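Local coordinates for protein alpha-L-rhamnosidase (Streptomyces avermitilis, PDB 3W5M) that hydrolyses terminal non-reducing alpha-L-rhamnose residues from alpha-L-rhamnosides such as citrus flavonoids and gum arabic, at residues A[713-727]-A[771-785]. Numbering follows the deposited sequence.
Sequences RQVLADALPSVHAWL and AARMATELGKDAAPY
L720 fits as a knob into a hole formed by A771, M774, A775 and Y785. Its CG stands anti to the backbone N (chi1 -167°), which directs CD1 to the helix, 4.0 Å from M774 CB, and CD2 to the turn after it, 3.7 Å from K780 CD. On one side of this knob the side chains of L716 and M774 cross obliquely, CD2 of the first 3.9 Å from CG of the second, while L778 CD1 reaches the backbone of helix 713-727, 3.8 Å from A717 CA. On the other side A771 CB meets V723 CG1 and, at 3.6 Å, L727 CD1; A771 CB also sits over the centre of one face of the Y785 ring. Y785 OH then lies near the plane of the H724 ring and hydrogen-bonds to ND1 (3.1 Å), the two side chains crossing at about a right angle. Replacing Y785 with an alanine is likely to leave H724 ND1 without this partner, strip the ring face from A771 CB and open one wall of the L720 hole. At the far end R713 NH2 donates to a lone pair of E777 O (3.1 Å), E777 O itself standing 24° out of the guanidinium plane. The E777 carboxylate is engaged elsewhere, with Y707 of helix 698-710. A Schellman motif at G779, with positive phi, ends helix 756-777, and the chain turns through D781, which weakly caps A783 N, into the helix bearing Y785. Within the (alpha/alpha)6-barrel, segments 713-727 and 771-777 thus pack with axes 10.0 Å apart; the buried middle is apolar and both hydrogen bonds involve exposed residues, R713 and H724, making the contact mainly hydrophobic with polar links at its margin.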
loop_
_atom_site.group_PDB
_atom_site.type_symbol
_atom_site.label_atom_id
_atom_site.label_comp_id
_atom_site.label_asym_id
_atom_site.label_seq_id
_atom_site.Cartn_x
_atom_site.Cartn_y
_atom_site.Cartn_z
ATOM N N ARG A 713 -6.902 -5.746 -22.697
ATOM C CA ARG A 713 -5.950 -5.476 -23.790
ATOM C C ARG A 713 -5.291 -4.123 -23.632
ATOM O O ARG A 713 -4.175 -3.940 -24.056
ATOM C CB ARG A 713 -6.600 -5.600 -25.203
ATOM C CG ARG A 713 -7.120 -7.012 -25.495
ATOM C CD ARG A 713 -7.914 -7.120 -26.797
ATOM N NE ARG A 713 -7.057 -7.329 -27.970
ATOM C CZ ARG A 713 -6.729 -6.376 -28.844
ATOM N NH1 ARG A 713 -7.166 -5.141 -28.681
ATOM N NH2 ARG A 713 -5.954 -6.653 -29.878
ATOM N N GLN A 714 -5.964 -3.164 -23.000
ATOM C CA GLN A 714 -5.377 -1.846 -22.852
ATOM C C GLN A 714 -4.123 -1.859 -21.967
ATOM O O GLN A 714 -3.175 -1.109 -22.214
ATOM C CB GLN A 714 -6.402 -0.855 -22.305
ATOM C CG GLN A 714 -5.874 0.548 -22.121
ATOM C CD GLN A 714 -6.993 1.502 -21.742
ATOM O OE1 GLN A 714 -7.746 1.945 -22.609
ATOM N NE2 GLN A 714 -7.119 1.814 -20.446
ATOM N N VAL A 715 -4.130 -2.720 -20.957
ATOM C CA VAL A 715 -2.978 -2.857 -20.069
ATOM C C VAL A 715 -1.748 -3.314 -20.882
ATOM O O VAL A 715 -0.650 -2.836 -20.641
ATOM C CB VAL A 715 -3.284 -3.845 -18.930
ATOM C CG1 VAL A 715 -2.023 -4.236 -18.203
ATOM C CG2 VAL A 715 -4.234 -3.183 -17.930
ATOM N N LEU A 716 -1.957 -4.214 -21.838
ATOM C CA LEU A 716 -0.839 -4.664 -22.683
ATOM C C LEU A 716 -0.361 -3.574 -23.624
ATOM O O LEU A 716 0.844 -3.325 -23.744
ATOM C CB LEU A 716 -1.223 -5.905 -23.487
ATOM C CG LEU A 716 -1.626 -7.177 -22.751
ATOM C CD1 LEU A 716 -1.847 -8.253 -23.799
ATOM C CD2 LEU A 716 -0.569 -7.608 -21.725
ATOM N N ALA A 717 -1.299 -2.905 -24.294
ATOM C CA ALA A 717 -0.916 -1.818 -25.193
ATOM C C ALA A 717 -0.098 -0.727 -24.470
ATOM O O ALA A 717 0.878 -0.217 -24.999
ATOM C CB ALA A 717 -2.140 -1.255 -25.911
ATOM N N ASP A 718 -0.467 -0.404 -23.234
ATOM C CA ASP A 718 0.198 0.657 -22.509
ATOM C C ASP A 718 1.566 0.231 -21.962
ATOM O O ASP A 718 2.399 1.083 -21.689
ATOM C CB ASP A 718 -0.699 1.134 -21.339
ATOM C CG ASP A 718 -1.901 1.950 -21.812
ATOM O OD1 ASP A 718 -1.933 2.422 -22.976
ATOM O OD2 ASP A 718 -2.836 2.138 -20.999
ATOM N N ALA A 719 1.782 -1.082 -21.823
ATOM C CA ALA A 719 3.003 -1.651 -21.225
ATOM C C ALA A 719 4.026 -1.965 -22.313
ATOM O O ALA A 719 5.224 -1.864 -22.084
ATOM C CB ALA A 719 2.674 -2.927 -20.454
ATOM N N LEU A 720 3.558 -2.299 -23.512
ATOM C CA LEU A 720 4.494 -2.876 -24.504
ATOM C C LEU A 720 5.733 -2.014 -24.853
ATOM O O LEU A 720 6.829 -2.554 -24.856
ATOM C CB LEU A 720 3.763 -3.472 -25.740
ATOM C CG LEU A 720 4.619 -4.355 -26.662
ATOM C CD1 LEU A 720 5.227 -5.550 -25.933
ATOM C CD2 LEU A 720 3.805 -4.801 -27.877
ATOM N N PRO A 721 5.592 -0.680 -25.067
ATOM C CA PRO A 721 6.800 0.151 -25.306
ATOM C C PRO A 721 7.832 0.154 -24.162
ATOM O O PRO A 721 9.044 0.132 -24.417
ATOM C CB PRO A 721 6.222 1.557 -25.530
ATOM C CG PRO A 721 4.805 1.302 -25.976
ATOM C CD PRO A 721 4.353 0.121 -25.187
ATOM N N SER A 722 7.370 0.178 -22.908
ATOM C CA SER A 722 8.290 0.075 -21.746
ATOM C C SER A 722 8.963 -1.303 -21.698
ATOM O O SER A 722 10.116 -1.408 -21.296
ATOM C CB SER A 722 7.572 0.360 -20.411
ATOM O OG SER A 722 6.646 -0.667 -20.103
ATOM N N VAL A 723 8.238 -2.335 -22.140
ATOM C CA VAL A 723 8.742 -3.713 -22.196
ATOM C C VAL A 723 9.870 -3.786 -23.252
ATOM O O VAL A 723 10.934 -4.328 -22.971
ATOM C CB VAL A 723 7.607 -4.718 -22.493
ATOM C CG1 VAL A 723 8.144 -6.103 -22.879
ATOM C CG2 VAL A 723 6.688 -4.850 -21.275
ATOM N N HIS A 724 9.627 -3.210 -24.434
ATOM C CA HIS A 724 10.669 -3.085 -25.480
ATOM C C HIS A 724 11.921 -2.424 -24.918
ATOM O O HIS A 724 13.038 -2.924 -25.131
ATOM C CB HIS A 724 10.152 -2.324 -26.726
ATOM C CG HIS A 724 11.130 -2.286 -27.869
ATOM N ND1 HIS A 724 11.110 -3.205 -28.900
ATOM C CD2 HIS A 724 12.166 -1.453 -28.134
ATOM C CE1 HIS A 724 12.086 -2.937 -29.755
ATOM N NE2 HIS A 724 12.745 -1.878 -29.313
ATOM N N ALA A 725 11.753 -1.314 -24.189
ATOM C CA ALA A 725 12.890 -0.586 -23.660
ATOM C C ALA A 725 13.644 -1.407 -22.610
ATOM O O ALA A 725 14.864 -1.295 -22.506
ATOM C CB ALA A 725 12.461 0.759 -23.097
ATOM N N TRP A 726 12.909 -2.224 -21.843
ATOM C CA TRP A 726 13.480 -3.099 -20.809
ATOM C C TRP A 726 14.310 -4.171 -21.491
ATOM O O TRP A 726 15.447 -4.426 -21.067
ATOM C CB TRP A 726 12.359 -3.723 -19.982
ATOM C CG TRP A 726 12.681 -4.790 -18.985
ATOM C CD1 TRP A 726 12.074 -6.004 -18.888
ATOM C CD2 TRP A 726 13.572 -4.699 -17.867
ATOM N NE1 TRP A 726 12.522 -6.688 -17.791
ATOM C CE2 TRP A 726 13.475 -5.924 -17.163
ATOM C CE3 TRP A 726 14.462 -3.707 -17.403
ATOM C CZ2 TRP A 726 14.221 -6.198 -16.011
ATOM C CZ3 TRP A 726 15.243 -3.995 -16.242
ATOM C CH2 TRP A 726 15.108 -5.233 -15.576
ATOM N N LEU A 727 13.770 -4.765 -22.561
ATOM C CA LEU A 727 14.487 -5.861 -23.254
ATOM C C LEU A 727 15.765 -5.344 -23.894
ATOM O O LEU A 727 16.804 -6.052 -23.924
ATOM C CB LEU A 727 13.591 -6.545 -24.305
ATOM C CG LEU A 727 12.484 -7.470 -23.774
ATOM C CD1 LEU A 727 11.508 -7.851 -24.875
ATOM C CD2 LEU A 727 13.017 -8.707 -23.058
ATOM N N ALA A 771 6.913 -10.785 -24.062
ATOM C CA ALA A 771 6.765 -9.697 -25.016
ATOM C C ALA A 771 6.228 -10.223 -26.366
ATOM O O ALA A 771 5.407 -9.562 -27.002
ATOM C CB ALA A 771 8.067 -8.934 -25.194
ATOM N N ALA A 772 6.667 -11.418 -26.785
ATOM C CA ALA A 772 6.145 -12.007 -28.033
ATOM C C ALA A 772 4.662 -12.338 -27.905
ATOM O O ALA A 772 3.890 -12.140 -28.850
ATOM C CB ALA A 772 6.939 -13.254 -28.440
ATOM N N ARG A 773 4.265 -12.834 -26.737
ATOM C CA ARG A 773 2.881 -13.174 -26.465
ATOM C C ARG A 773 2.016 -11.908 -26.504
ATOM O O ARG A 773 0.911 -11.940 -27.058
ATOM C CB ARG A 773 2.750 -13.911 -25.130
ATOM C CG ARG A 773 3.378 -15.310 -25.111
ATOM C CD ARG A 773 2.988 -16.042 -23.837
ATOM N NE ARG A 773 4.085 -16.835 -23.278
ATOM C CZ ARG A 773 4.070 -17.363 -22.054
ATOM N NH1 ARG A 773 3.008 -17.190 -21.253
ATOM N NH2 ARG A 773 5.113 -18.071 -21.630
ATOM N N MET A 774 2.528 -10.810 -25.942
ATOM C CA MET A 774 1.825 -9.509 -25.953
ATOM C C MET A 774 1.661 -8.973 -27.374
ATOM O O MET A 774 0.561 -8.542 -27.757
ATOM C CB MET A 774 2.580 -8.460 -25.129
ATOM C CG MET A 774 2.605 -8.757 -23.638
ATOM S SD MET A 774 3.442 -7.431 -22.752
ATOM C CE MET A 774 3.446 -8.095 -21.088
ATOM N N ALA A 775 2.759 -8.977 -28.141
ATOM C CA ALA A 775 2.743 -8.488 -29.523
ATOM C C ALA A 775 1.669 -9.245 -30.281
ATOM O O ALA A 775 0.885 -8.646 -31.043
ATOM C CB ALA A 775 4.113 -8.682 -30.180
ATOM N N THR A 776 1.636 -10.559 -30.059
ATOM C CA THR A 776 0.683 -11.465 -30.697
ATOM C C THR A 776 -0.768 -11.107 -30.328
ATOM O O THR A 776 -1.603 -10.932 -31.208
ATOM C CB THR A 776 1.014 -12.941 -30.367
ATOM O OG1 THR A 776 2.306 -13.257 -30.908
ATOM C CG2 THR A 776 0.002 -13.902 -30.947
ATOM N N GLU A 777 -1.063 -10.974 -29.039
ATOM C CA GLU A 777 -2.416 -10.572 -28.633
ATOM C C GLU A 777 -2.859 -9.238 -29.211
ATOM O O GLU A 777 -4.039 -9.040 -29.489
ATOM C CB GLU A 777 -2.555 -10.567 -27.110
ATOM C CG GLU A 777 -2.329 -11.942 -26.470
ATOM C CD GLU A 777 -3.326 -13.009 -26.923
ATOM O OE1 GLU A 777 -4.550 -12.781 -26.837
ATOM O OE2 GLU A 777 -2.893 -14.092 -27.365
ATOM N N LEU A 778 -1.922 -8.318 -29.387
ATOM C CA LEU A 778 -2.238 -6.985 -29.908
ATOM C C LEU A 778 -2.225 -6.909 -31.438
ATOM O O LEU A 778 -2.384 -5.822 -31.985
ATOM C CB LEU A 778 -1.257 -5.949 -29.359
ATOM C CG LEU A 778 -1.296 -5.712 -27.843
ATOM C CD1 LEU A 778 -0.124 -4.842 -27.414
ATOM C CD2 LEU A 778 -2.601 -5.046 -27.479
ATOM N N GLY A 779 -2.012 -8.045 -32.113
ATOM C CA GLY A 779 -1.904 -8.086 -33.584
ATOM C C GLY A 779 -0.703 -7.329 -34.116
ATOM O O GLY A 779 -0.718 -6.847 -35.235
ATOM N N LYS A 780 0.344 -7.211 -33.307
ATOM C CA LYS A 780 1.579 -6.566 -33.726
ATOM C C LYS A 780 2.543 -7.638 -34.240
ATOM O O LYS A 780 2.258 -8.831 -34.137
ATOM C CB LYS A 780 2.205 -5.793 -32.566
ATOM C CG LYS A 780 1.467 -4.517 -32.187
ATOM C CD LYS A 780 2.222 -3.768 -31.102
ATOM C CE LYS A 780 1.595 -2.406 -30.831
ATOM N NZ LYS A 780 2.206 -1.307 -31.633
ATOM N N ASP A 781 3.677 -7.206 -34.783
ATOM C CA ASP A 781 4.688 -8.130 -35.310
ATOM C C ASP A 781 5.537 -8.760 -34.188
ATOM O O ASP A 781 6.368 -8.089 -33.576
ATOM C CB ASP A 781 5.587 -7.414 -36.322
ATOM C CG ASP A 781 6.652 -8.336 -36.921
ATOM O OD1 ASP A 781 6.435 -9.574 -36.950
ATOM O OD2 ASP A 781 7.705 -7.812 -37.361
ATOM N N ALA A 782 5.351 -10.056 -33.963
ATOM C CA ALA A 782 5.966 -10.738 -32.823
ATOM C C ALA A 782 7.330 -11.334 -33.152
ATOM O O ALA A 782 8.060 -11.708 -32.238
ATOM C CB ALA A 782 5.043 -11.822 -32.289
ATOM N N ALA A 783 7.672 -11.406 -34.441
ATOM C CA ALA A 783 8.884 -12.126 -34.887
ATOM C C ALA A 783 10.184 -11.672 -34.222
ATOM O O ALA A 783 10.955 -12.536 -33.786
ATOM C CB ALA A 783 9.006 -12.161 -36.423
ATOM N N PRO A 784 10.421 -10.344 -34.091
ATOM C CA PRO A 784 11.619 -9.900 -33.367
ATOM C C PRO A 784 11.730 -10.452 -31.942
ATOM O O PRO A 784 12.816 -10.852 -31.524
ATOM C CB PRO A 784 11.466 -8.378 -33.331
ATOM C CG PRO A 784 10.666 -8.053 -34.538
ATOM C CD PRO A 784 9.713 -9.202 -34.712
ATOM N N TYR A 785 10.620 -10.462 -31.194
ATOM C CA TYR A 785 10.621 -10.984 -29.834
ATOM C C TYR A 785 10.730 -12.500 -29.770
ATOM O O TYR A 785 11.388 -13.051 -28.886
ATOM C CB TYR A 785 9.345 -10.560 -29.109
ATOM C CG TYR A 785 9.135 -9.071 -29.039
ATOM C CD1 TYR A 785 10.154 -8.220 -28.601
ATOM C CD2 TYR A 785 7.898 -8.507 -29.371
ATOM C CE1 TYR A 785 9.964 -6.845 -28.512
ATOM C CE2 TYR A 785 7.692 -7.131 -29.280
ATOM C CZ TYR A 785 8.726 -6.305 -28.848
ATOM O OH TYR A 785 8.525 -4.942 -28.762
#